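Local structure of glutathione S-transferase omega-like 2 (Saccharomyces cerevisiae, 5LKB) at residues Gly274-Val279 with Tyr316-Leu321; His71-Leu74 with Trp79-Leu82; Pro29-Lys32 with Gly36-Trp39. The protein acts as a glutathione-dependent thiol transferase, reducing dehydroascorbate and dimethylarsinic acid, and reacts with glutathionyl-(hydro)quinones. All blocks are in the same frame, centred on the assembly; numbering follows the deposited sequence.

Interaction 1: residues Gly274-Val279 with Tyr316-Leu321; sequences GEFFTV and YPFIHL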
loop_
_atom_site.group_PDB
_atom_site.type_symbol
_atom_site.label_atom_id
_atom_site.label_comp_id
_atom_site.label_asym_id
_atom_site.label_seq_id
_atom_site.Cartn_x
_atom_site.Cartn_y
_atom_site.Cartn_z
ATOM N N GLY A 274 -17.549 -10.819 24.589
ATOM C CA GLY A 274 -18.984 -11.018 24.478
ATOM C C GLY A 274 -19.792 -9.746 24.558
ATOM O O GLY A 274 -20.983 -9.769 24.218
ATOM N N GLU A 275 -19.191 -8.635 24.997
ATOM C CA GLU A 275 -19.856 -7.352 25.045
ATOM C C GLU A 275 -19.103 -6.268 24.290
ATOM O O GLU A 275 -19.439 -5.087 24.421
ATOM C CB GLU A 275 -20.072 -6.952 26.510
ATOM C CG GLU A 275 -21.188 -7.826 27.165
ATOM C CD GLU A 275 -21.064 -7.917 28.695
ATOM O OE1 GLU A 275 -21.241 -9.037 29.270
ATOM O OE2 GLU A 275 -20.770 -6.876 29.306
ATOM N N PHE A 276 -18.110 -6.642 23.483
ATOM C CA PHE A 276 -17.190 -5.649 22.881
ATOM C C PHE A 276 -17.696 -5.256 21.490
ATOM O O PHE A 276 -17.312 -5.852 20.491
ATOM C CB PHE A 276 -15.775 -6.206 22.857
ATOM C CG PHE A 276 -14.745 -5.230 22.375
ATOM C CD1 PHE A 276 -14.642 -3.944 22.908
ATOM C CD2 PHE A 276 -13.837 -5.618 21.404
ATOM C CE1 PHE A 276 -13.670 -3.035 22.431
ATOM C CE2 PHE A 276 -12.857 -4.739 20.962
ATOM C CZ PHE A 276 -12.755 -3.456 21.475
ATOM N N PHE A 277 -18.591 -4.255 21.425
ATOM C CA PHE A 277 -19.277 -3.829 20.210
ATOM C C PHE A 277 -19.334 -2.308 20.135
ATOM O O PHE A 277 -19.084 -1.600 21.107
ATOM C CB PHE A 277 -20.717 -4.412 20.124
ATOM C CG PHE A 277 -20.758 -5.903 20.230
ATOM C CD1 PHE A 277 -20.459 -6.677 19.122
ATOM C CD2 PHE A 277 -21.063 -6.539 21.428
ATOM C CE1 PHE A 277 -20.482 -8.040 19.190
ATOM C CE2 PHE A 277 -21.083 -7.903 21.487
ATOM C CZ PHE A 277 -20.780 -8.665 20.353
ATOM N N THR A 278 -19.603 -1.809 18.933
ATOM C CA THR A 278 -19.536 -0.364 18.688
ATOM C C THR A 278 -20.623 0.398 19.441
ATOM O O THR A 278 -20.369 1.492 19.960
ATOM C CB THR A 278 -19.614 -0.013 17.199
ATOM O OG1 THR A 278 -20.739 -0.650 16.568
ATOM C CG2 THR A 278 -18.286 -0.421 16.479
ATOM N N VAL A 279 -21.843 -0.152 19.481
ATOM C CA VAL A 279 -22.996 0.521 20.079
ATOM C C VAL A 279 -23.587 -0.412 21.131
ATOM O O VAL A 279 -23.919 -1.574 20.842
ATOM C CB VAL A 279 -24.034 0.916 19.022
ATOM C CG1 VAL A 279 -25.268 1.536 19.668
ATOM C CG2 VAL A 279 -23.427 1.871 18.094
ATOM N N TYR A 316 -4.464 0.503 14.661
ATOM C CA TYR A 316 -5.762 0.616 15.320
ATOM C C TYR A 316 -6.027 -0.616 16.179
ATOM O O TYR A 316 -6.823 -1.479 15.817
ATOM C CB TYR A 316 -6.886 0.836 14.309
ATOM C CG TYR A 316 -6.826 2.208 13.746
ATOM C CD1 TYR A 316 -7.300 3.303 14.456
ATOM C CD2 TYR A 316 -6.246 2.445 12.500
ATOM C CE1 TYR A 316 -7.228 4.568 13.975
ATOM C CE2 TYR A 316 -6.125 3.736 12.015
ATOM C CZ TYR A 316 -6.638 4.809 12.752
ATOM O OH TYR A 316 -6.536 6.074 12.262
ATOM N N PRO A 317 -5.399 -0.716 17.348
ATOM C CA PRO A 317 -5.498 -1.969 18.118
ATOM C C PRO A 317 -6.915 -2.348 18.557
ATOM O O PRO A 317 -7.249 -3.538 18.543
ATOM C CB PRO A 317 -4.581 -1.733 19.334
ATOM C CG PRO A 317 -4.035 -0.399 19.185
ATOM C CD PRO A 317 -4.509 0.279 17.958
ATOM N N PHE A 318 -7.752 -1.378 18.929
ATOM C CA PHE A 318 -9.088 -1.745 19.367
ATOM C C PHE A 318 -9.991 -2.120 18.199
ATOM O O PHE A 318 -10.743 -3.103 18.285
ATOM C CB PHE A 318 -9.660 -0.681 20.327
ATOM C CG PHE A 318 -8.926 -0.686 21.628
ATOM C CD1 PHE A 318 -9.156 -1.707 22.546
ATOM C CD2 PHE A 318 -7.943 0.255 21.901
ATOM C CE1 PHE A 318 -8.456 -1.771 23.708
ATOM C CE2 PHE A 318 -7.234 0.185 23.087
ATOM C CZ PHE A 318 -7.502 -0.832 23.993
ATOM N N ILE A 319 -9.962 -1.356 17.096
ATOM C CA ILE A 319 -10.662 -1.822 15.894
ATOM C C ILE A 319 -10.149 -3.202 15.474
ATOM O O ILE A 319 -10.936 -4.068 15.057
ATOM C CB ILE A 319 -10.542 -0.799 14.754
ATOM C CG1 ILE A 319 -11.179 0.561 15.097
ATOM C CG2 ILE A 319 -11.137 -1.360 13.487
ATOM C CD1 ILE A 319 -10.939 1.669 14.072
ATOM N N HIS A 320 -8.830 -3.417 15.537
ATOM C CA HIS A 320 -8.278 -4.685 15.117
ATOM C C HIS A 320 -8.789 -5.851 15.992
ATOM O O HIS A 320 -9.053 -6.949 15.489
ATOM C CB HIS A 320 -6.739 -4.595 15.129
ATOM C CG HIS A 320 -6.042 -5.772 14.498
ATOM N ND1 HIS A 320 -4.858 -6.251 14.985
ATOM C CD2 HIS A 320 -6.335 -6.534 13.415
ATOM C CE1 HIS A 320 -4.435 -7.240 14.235
ATOM N NE2 HIS A 320 -5.314 -7.455 13.279
ATOM N N LEU A 321 -8.889 -5.639 17.308
ATOM C CA LEU A 321 -9.434 -6.672 18.178
ATOM C C LEU A 321 -10.909 -6.928 17.878
ATOM O O LEU A 321 -11.325 -8.087 17.705
ATOM C CB LEU A 321 -9.237 -6.216 19.605
ATOM C CG LEU A 321 -9.842 -7.144 20.658
ATOM C CD1 LEU A 321 -9.176 -8.444 20.674
ATOM C CD2 LEU A 321 -9.713 -6.431 22.018
#

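Interaction 2: residues His71-Leu74 with Trp79-Leu82; sequences HWHL and WRFL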
loop_
_atom_site.group_PDB
_atom_site.type_symbol
_atom_site.label_atom_id
_atom_site.label_comp_id
_atom_site.label_asym_id
_atom_site.label_seq_id
_atom_site.Cartn_x
_atom_site.Cartn_y
_atom_site.Cartn_z
ATOM N N HIS A 71 -19.976 -12.439 -10.775
ATOM C CA HIS A 71 -18.526 -12.520 -10.943
ATOM C C HIS A 71 -17.889 -11.335 -10.252
ATOM O O HIS A 71 -18.452 -10.241 -10.188
ATOM C CB HIS A 71 -18.189 -12.509 -12.422
ATOM C CG HIS A 71 -16.860 -13.086 -12.771
ATOM N ND1 HIS A 71 -15.684 -12.417 -12.549
ATOM C CD2 HIS A 71 -16.527 -14.251 -13.375
ATOM C CE1 HIS A 71 -14.680 -13.148 -13.008
ATOM N NE2 HIS A 71 -15.170 -14.268 -13.524
ATOM N N TRP A 72 -16.676 -11.566 -9.720
ATOM C CA TRP A 72 -15.912 -10.484 -9.101
ATOM C C TRP A 72 -15.393 -9.457 -10.096
ATOM O O TRP A 72 -15.130 -8.320 -9.692
ATOM C CB TRP A 72 -14.758 -11.047 -8.244
ATOM C CG TRP A 72 -13.931 -12.098 -8.978
ATOM C CD1 TRP A 72 -14.073 -13.445 -8.846
ATOM C CD2 TRP A 72 -12.922 -11.889 -9.971
ATOM N NE1 TRP A 72 -13.207 -14.100 -9.702
ATOM C CE2 TRP A 72 -12.494 -13.170 -10.395
ATOM C CE3 TRP A 72 -12.341 -10.753 -10.561
ATOM C CZ2 TRP A 72 -11.495 -13.340 -11.340
ATOM C CZ3 TRP A 72 -11.332 -10.946 -11.509
ATOM C CH2 TRP A 72 -10.941 -12.225 -11.887
ATOM N N HIS A 73 -15.294 -9.789 -11.378
ATOM C CA HIS A 73 -14.788 -8.859 -12.368
ATOM C C HIS A 73 -15.907 -7.930 -12.869
ATOM O O HIS A 73 -16.903 -8.393 -13.462
ATOM C CB HIS A 73 -14.100 -9.543 -13.544
ATOM C CG HIS A 73 -13.500 -8.575 -14.506
ATOM N ND1 HIS A 73 -13.858 -8.515 -15.840
ATOM C CD2 HIS A 73 -12.564 -7.611 -14.326
ATOM C CE1 HIS A 73 -13.149 -7.570 -16.436
ATOM N NE2 HIS A 73 -12.372 -6.992 -15.533
ATOM N N LEU A 74 -15.721 -6.617 -12.707
ATOM C CA LEU A 74 -16.719 -5.636 -13.117
ATOM C C LEU A 74 -16.224 -4.883 -14.350
ATOM O O LEU A 74 -15.337 -4.027 -14.264
ATOM C CB LEU A 74 -17.051 -4.719 -11.949
ATOM C CG LEU A 74 -18.039 -3.583 -12.232
ATOM C CD1 LEU A 74 -19.430 -4.082 -12.650
ATOM C CD2 LEU A 74 -18.225 -2.785 -10.986
ATOM N N TRP A 79 -22.061 -5.845 -13.614
ATOM C CA TRP A 79 -21.890 -7.154 -12.989
ATOM C C TRP A 79 -22.523 -8.228 -13.854
ATOM O O TRP A 79 -23.575 -8.009 -14.488
ATOM C CB TRP A 79 -22.539 -7.190 -11.617
ATOM C CG TRP A 79 -22.066 -6.205 -10.581
ATOM C CD1 TRP A 79 -22.682 -5.067 -10.174
ATOM C CD2 TRP A 79 -20.840 -6.279 -9.809
ATOM N NE1 TRP A 79 -21.988 -4.455 -9.178
ATOM C CE2 TRP A 79 -20.863 -5.203 -8.910
ATOM C CE3 TRP A 79 -19.783 -7.197 -9.746
ATOM C CZ2 TRP A 79 -19.856 -4.972 -7.992
ATOM C CZ3 TRP A 79 -18.789 -7.004 -8.786
ATOM C CH2 TRP A 79 -18.821 -5.895 -7.930
ATOM N N ARG A 80 -21.938 -9.418 -13.810
ATOM C CA ARG A 80 -22.271 -10.517 -14.698
ATOM C C ARG A 80 -22.311 -11.839 -13.951
ATOM O O ARG A 80 -21.767 -12.011 -12.849
ATOM C CB ARG A 80 -21.370 -10.567 -15.943
ATOM C CG ARG A 80 -19.972 -11.062 -15.695
ATOM C CD ARG A 80 -19.129 -10.958 -16.956
ATOM N NE ARG A 80 -17.832 -11.649 -16.721
ATOM C CZ ARG A 80 -16.646 -11.059 -16.535
ATOM N NH1 ARG A 80 -15.589 -11.836 -16.311
ATOM N NH2 ARG A 80 -16.480 -9.737 -16.599
ATOM N N PHE A 81 -23.021 -12.799 -14.550
ATOM C CA PHE A 81 -23.122 -14.153 -14.056
ATOM C C PHE A 81 -22.412 -15.132 -14.998
ATOM O O PHE A 81 -22.168 -14.821 -16.173
ATOM C CB PHE A 81 -24.607 -14.558 -14.005
ATOM C CG PHE A 81 -25.436 -13.711 -13.095
ATOM C CD1 PHE A 81 -25.514 -14.045 -11.763
ATOM C CD2 PHE A 81 -26.166 -12.624 -13.573
ATOM C CE1 PHE A 81 -26.308 -13.287 -10.900
ATOM C CE2 PHE A 81 -26.943 -11.846 -12.712
ATOM C CZ PHE A 81 -27.038 -12.196 -11.375
ATOM N N LEU A 82 -22.106 -16.324 -14.472
ATOM C CA LEU A 82 -21.622 -17.430 -15.294
ATOM C C LEU A 82 -22.792 -18.298 -15.736
ATOM O O LEU A 82 -23.767 -18.450 -15.013
ATOM C CB LEU A 82 -20.660 -18.317 -14.508
ATOM C CG LEU A 82 -19.216 -17.804 -14.426
ATOM C CD1 LEU A 82 -18.343 -18.828 -13.625
ATOM C CD2 LEU A 82 -18.606 -17.546 -15.778
HETATM O O HOH W 1 -19.380 -9.323 -12.542
HETATM O O HOH W 2 -18.410 -7.626 -15.550
#

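Interaction 3: residues Pro29-Lys32 with Gly36-Trp39; sequences PIYK and GRYW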
loop_
_atom_site.group_PDB
_atom_site.type_symbol
_atom_site.label_atom_id
_atom_site.label_comp_id
_atom_site.label_asym_id
_atom_site.label_seq_id
_atom_site.Cartn_x
_atom_site.Cartn_y
_atom_site.Cartn_z
ATOM N N PRO A 29 -49.564 -4.008 -0.051
ATOM C CA PRO A 29 -50.474 -4.455 -1.122
ATOM C C PRO A 29 -49.824 -5.363 -2.103
ATOM O O PRO A 29 -50.504 -6.130 -2.764
ATOM C CB PRO A 29 -50.928 -3.137 -1.793
ATOM C CG PRO A 29 -49.849 -2.200 -1.489
ATOM C CD PRO A 29 -49.293 -2.570 -0.121
ATOM N N ILE A 30 -48.489 -5.347 -2.232
ATOM C CA ILE A 30 -47.836 -6.015 -3.343
ATOM C C ILE A 30 -46.792 -7.021 -2.851
ATOM O O ILE A 30 -46.763 -8.163 -3.309
ATOM C CB ILE A 30 -47.208 -4.998 -4.344
ATOM C CG1 ILE A 30 -48.296 -4.127 -5.004
ATOM C CG2 ILE A 30 -46.410 -5.748 -5.445
ATOM C CD1 ILE A 30 -49.371 -4.937 -5.778
ATOM N N TYR A 31 -45.960 -6.630 -1.875
ATOM C CA TYR A 31 -44.774 -7.422 -1.525
ATOM C C TYR A 31 -44.996 -7.972 -0.127
ATOM O O TYR A 31 -44.677 -7.328 0.890
ATOM C CB TYR A 31 -43.479 -6.566 -1.509
ATOM C CG TYR A 31 -43.052 -5.994 -2.799
ATOM C CD1 TYR A 31 -42.928 -6.779 -3.912
ATOM C CD2 TYR A 31 -42.724 -4.640 -2.906
ATOM C CE1 TYR A 31 -42.444 -6.272 -5.121
ATOM C CE2 TYR A 31 -42.271 -4.092 -4.124
ATOM C CZ TYR A 31 -42.131 -4.914 -5.242
ATOM O OH TYR A 31 -41.672 -4.431 -6.438
ATOM N N LYS A 32 -45.713 -9.192 -0.057
ATOM C CA LYS A 32 -45.944 -9.755 1.239
ATOM C C LYS A 32 -44.911 -10.839 1.555
ATOM O O LYS A 32 -44.305 -11.425 0.657
ATOM C CB LYS A 32 -47.358 -10.381 1.277
ATOM C CG LYS A 32 -48.493 -9.308 1.096
ATOM C CD LYS A 32 -49.960 -9.845 1.466
ATOM C CE LYS A 32 -50.983 -8.673 1.518
ATOM N NZ LYS A 32 -51.083 -8.199 0.187
ATOM N N GLY A 36 -39.591 -18.849 -0.489
ATOM C CA GLY A 36 -39.531 -19.149 -1.893
ATOM C C GLY A 36 -39.890 -18.048 -2.858
ATOM O O GLY A 36 -40.066 -18.323 -4.050
ATOM N N ARG A 37 -40.038 -16.814 -2.401
ATOM C CA ARG A 37 -40.530 -15.744 -3.260
ATOM C C ARG A 37 -39.449 -14.713 -3.593
ATOM O O ARG A 37 -39.445 -14.139 -4.691
ATOM C CB ARG A 37 -41.734 -15.018 -2.605
ATOM C CG ARG A 37 -42.230 -13.827 -3.420
ATOM C CD ARG A 37 -43.546 -13.270 -2.889
ATOM N NE ARG A 37 -43.819 -12.088 -3.667
ATOM C CZ ARG A 37 -44.900 -11.309 -3.523
ATOM N NH1 ARG A 37 -45.784 -11.578 -2.568
ATOM N NH2 ARG A 37 -45.055 -10.233 -4.300
ATOM N N TYR A 38 -38.592 -14.385 -2.617
ATOM C CA TYR A 38 -37.578 -13.343 -2.800
ATOM C C TYR A 38 -36.186 -13.942 -2.947
ATOM O O TYR A 38 -35.889 -15.027 -2.442
ATOM C CB TYR A 38 -37.653 -12.352 -1.635
ATOM C CG TYR A 38 -39.045 -11.718 -1.497
ATOM C CD1 TYR A 38 -39.435 -10.649 -2.279
ATOM C CD2 TYR A 38 -39.925 -12.207 -0.578
ATOM C CE1 TYR A 38 -40.712 -10.098 -2.183
ATOM C CE2 TYR A 38 -41.203 -11.687 -0.482
ATOM C CZ TYR A 38 -41.570 -10.605 -1.261
ATOM O OH TYR A 38 -42.856 -10.008 -1.201
ATOM N N TRP A 39 -35.320 -13.164 -3.596
ATOM C CA TRP A 39 -33.976 -13.593 -3.927
ATOM C C TRP A 39 -33.037 -12.420 -3.668
ATOM O O TRP A 39 -33.413 -11.257 -3.774
ATOM C CB TRP A 39 -33.848 -13.971 -5.409
ATOM C CG TRP A 39 -32.877 -15.106 -5.625
ATOM C CD1 TRP A 39 -31.619 -15.034 -6.112
ATOM C CD2 TRP A 39 -33.132 -16.471 -5.352
ATOM N NE1 TRP A 39 -31.054 -16.295 -6.149
ATOM C CE2 TRP A 39 -31.991 -17.193 -5.696
ATOM C CE3 TRP A 39 -34.230 -17.157 -4.864
ATOM C CZ2 TRP A 39 -31.932 -18.573 -5.572
ATOM C CZ3 TRP A 39 -34.167 -18.482 -4.724
ATOM C CH2 TRP A 39 -33.015 -19.202 -5.072
HETATM O O HOH W 3 -48.448 -10.640 -2.452
#

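Interaction 1: residues Gly274-Val279 with Tyr316-Leu321
Phe276 reaches out of the loop after helix 269-273 and sets the far end of its ring against Phe318 and Leu321 near the start of helix 317-329. CB heads toward the helix, and with CG anti to the backbone N (chi1 -175°), the CE2-CZ end of the ring meets the helix. The touching starts at CE2, which lies 3.7 Å from Leu321 CD2 and 3.9 Å from Leu321 CG, the leucine approaching obliquely to the ring. CE2 also lies 3.8 Å from the backbone O of Phe318, an oxygen that sits at the ring edge, close to its plane. At the tip, CZ comes 4.1 Å from Phe318 CD1, at the edge of the Phe318 ring, the two side chains crossing at about a right angle. No hydrogen bond spans the segments, and 132 Å² is buried between them. A serine in place of Phe276 would probably deprive Leu321 CD2 and Phe318 CD1 of this apolar partner and open a gap between loop and helix. Tyr257 of helix 232-264 meets the Phe318 ring as well. The arrangement is loop-to-helix apolar packing within the all-helical C-terminal domain of the glutathione transferase fold, away from the glutathione site.

Interaction 2: residues His71-Leu74 with Trp79-Leu82
Arg80 lies alongside His71 and carries its NH1 over the centre of the imidazole face, 3.6 Å above the ring plane, the guanidinium and ring planes 33° apart. Its NH2 donates to His73 ND1 at 3.0 Å with a nearly straight N-H...N angle of 170°; the acceptor lies in the guanidinium plane, whereas the donor is tilted from the imidazole plane. With CG between the backbone N and the carbonyl carbon (chi1 74°), the extended chain runs beside His71 and brings the guanidinium to both rings. Leu74 supplies the apolar half: its CD1 sits over the five-membered ring of Trp79, 3.9 Å from the centroid, a CH-pi contact, while His71 O meets the edge of the same indole at CE3. Both segments belong to the irregular connection between strand 66-69 and helix 95-98 in the thioredoxin-like N-terminal domain, and Trp79 is one of the glutathione-binding residues. One backbone bond joins them directly, His71 N to Arg80 O at 2.8 Å. A water adds a bridge, donating to His71 O and His73 O and accepting from Arg80 N. In the next shell, His73 N donates to His71 ND1, in the plane of that imidazole, and His71 NE2 bonds Ser123 O, so both ring nitrogens are engaged and the ring's rotation is fixed. Asn121 O accepts from Arg80 NH1. His345 of helix 339-349 stacks on the Trp79 ring and also bonds Trp72 O.

Interaction 3: residues Pro29-Lys32 with Gly36-Trp39
Between Pro29-Lys32 and Gly36-Trp39 the main chains stay well apart, with Tyr31 and Tyr38 CA atoms 9.4 Å from each other, so the contact is made by side chains of the second segment reaching backbone carbonyls of the first. Tyr38 OH donates to Lys32 O at 2.7 Å, coming from above the carbonyl plane, while that oxygen lies in the plane of the tyrosine ring, at its edge. Arg37 is stretched out with CG anti to the backbone N (chi1 176°), and its NH2 donates to Ile30 O at 2.9 Å. The bond is bent, with an N-H...O angle of 150°. A water completes a second link, donating to Ile30 O and accepting from Arg37 NH1 at 2.8 Å. The two neighbouring side chains also lie along each other: Arg37 CG lies 3.8 Å above the centre of the Tyr38 ring, and Tyr38 OH lies over the guanidinium face. Tyr31 CB packs 3.5 Å from Tyr38 OH. Beyond the segments, Arg37 NE forms a salt bridge with Asp163 of strand 160-163, and Tyr31 OH bonds Thr168. The N-terminal loop is thereby tied to the start of strand 38-42, with Tyr31 and Tyr38 both packing on Asp163 and on Val170 of strand 168-171.

The three contacts follow one another along the chain, interaction 3 first and interaction 1 last, and none touches another. Interactions 2 and 3 are neighbours: their centres are 26 Å apart but their nearest atoms only about 7 Å. They adjoin two parallel strands that pair in the sheet, residues 36-39 running into strand 38-42 and residues 71-74 following strand 66-69. Interaction 1 lies on the other side of the chain's centre, 34 Å from interaction 2 between centres, in the helical domain. Of the three, interaction 2 alone reaches the active site: the Trp79 side chain is about 5 Å from that of the nucleophile Cys46 and about 4 Å from that of Val158, another glutathione-binding residue.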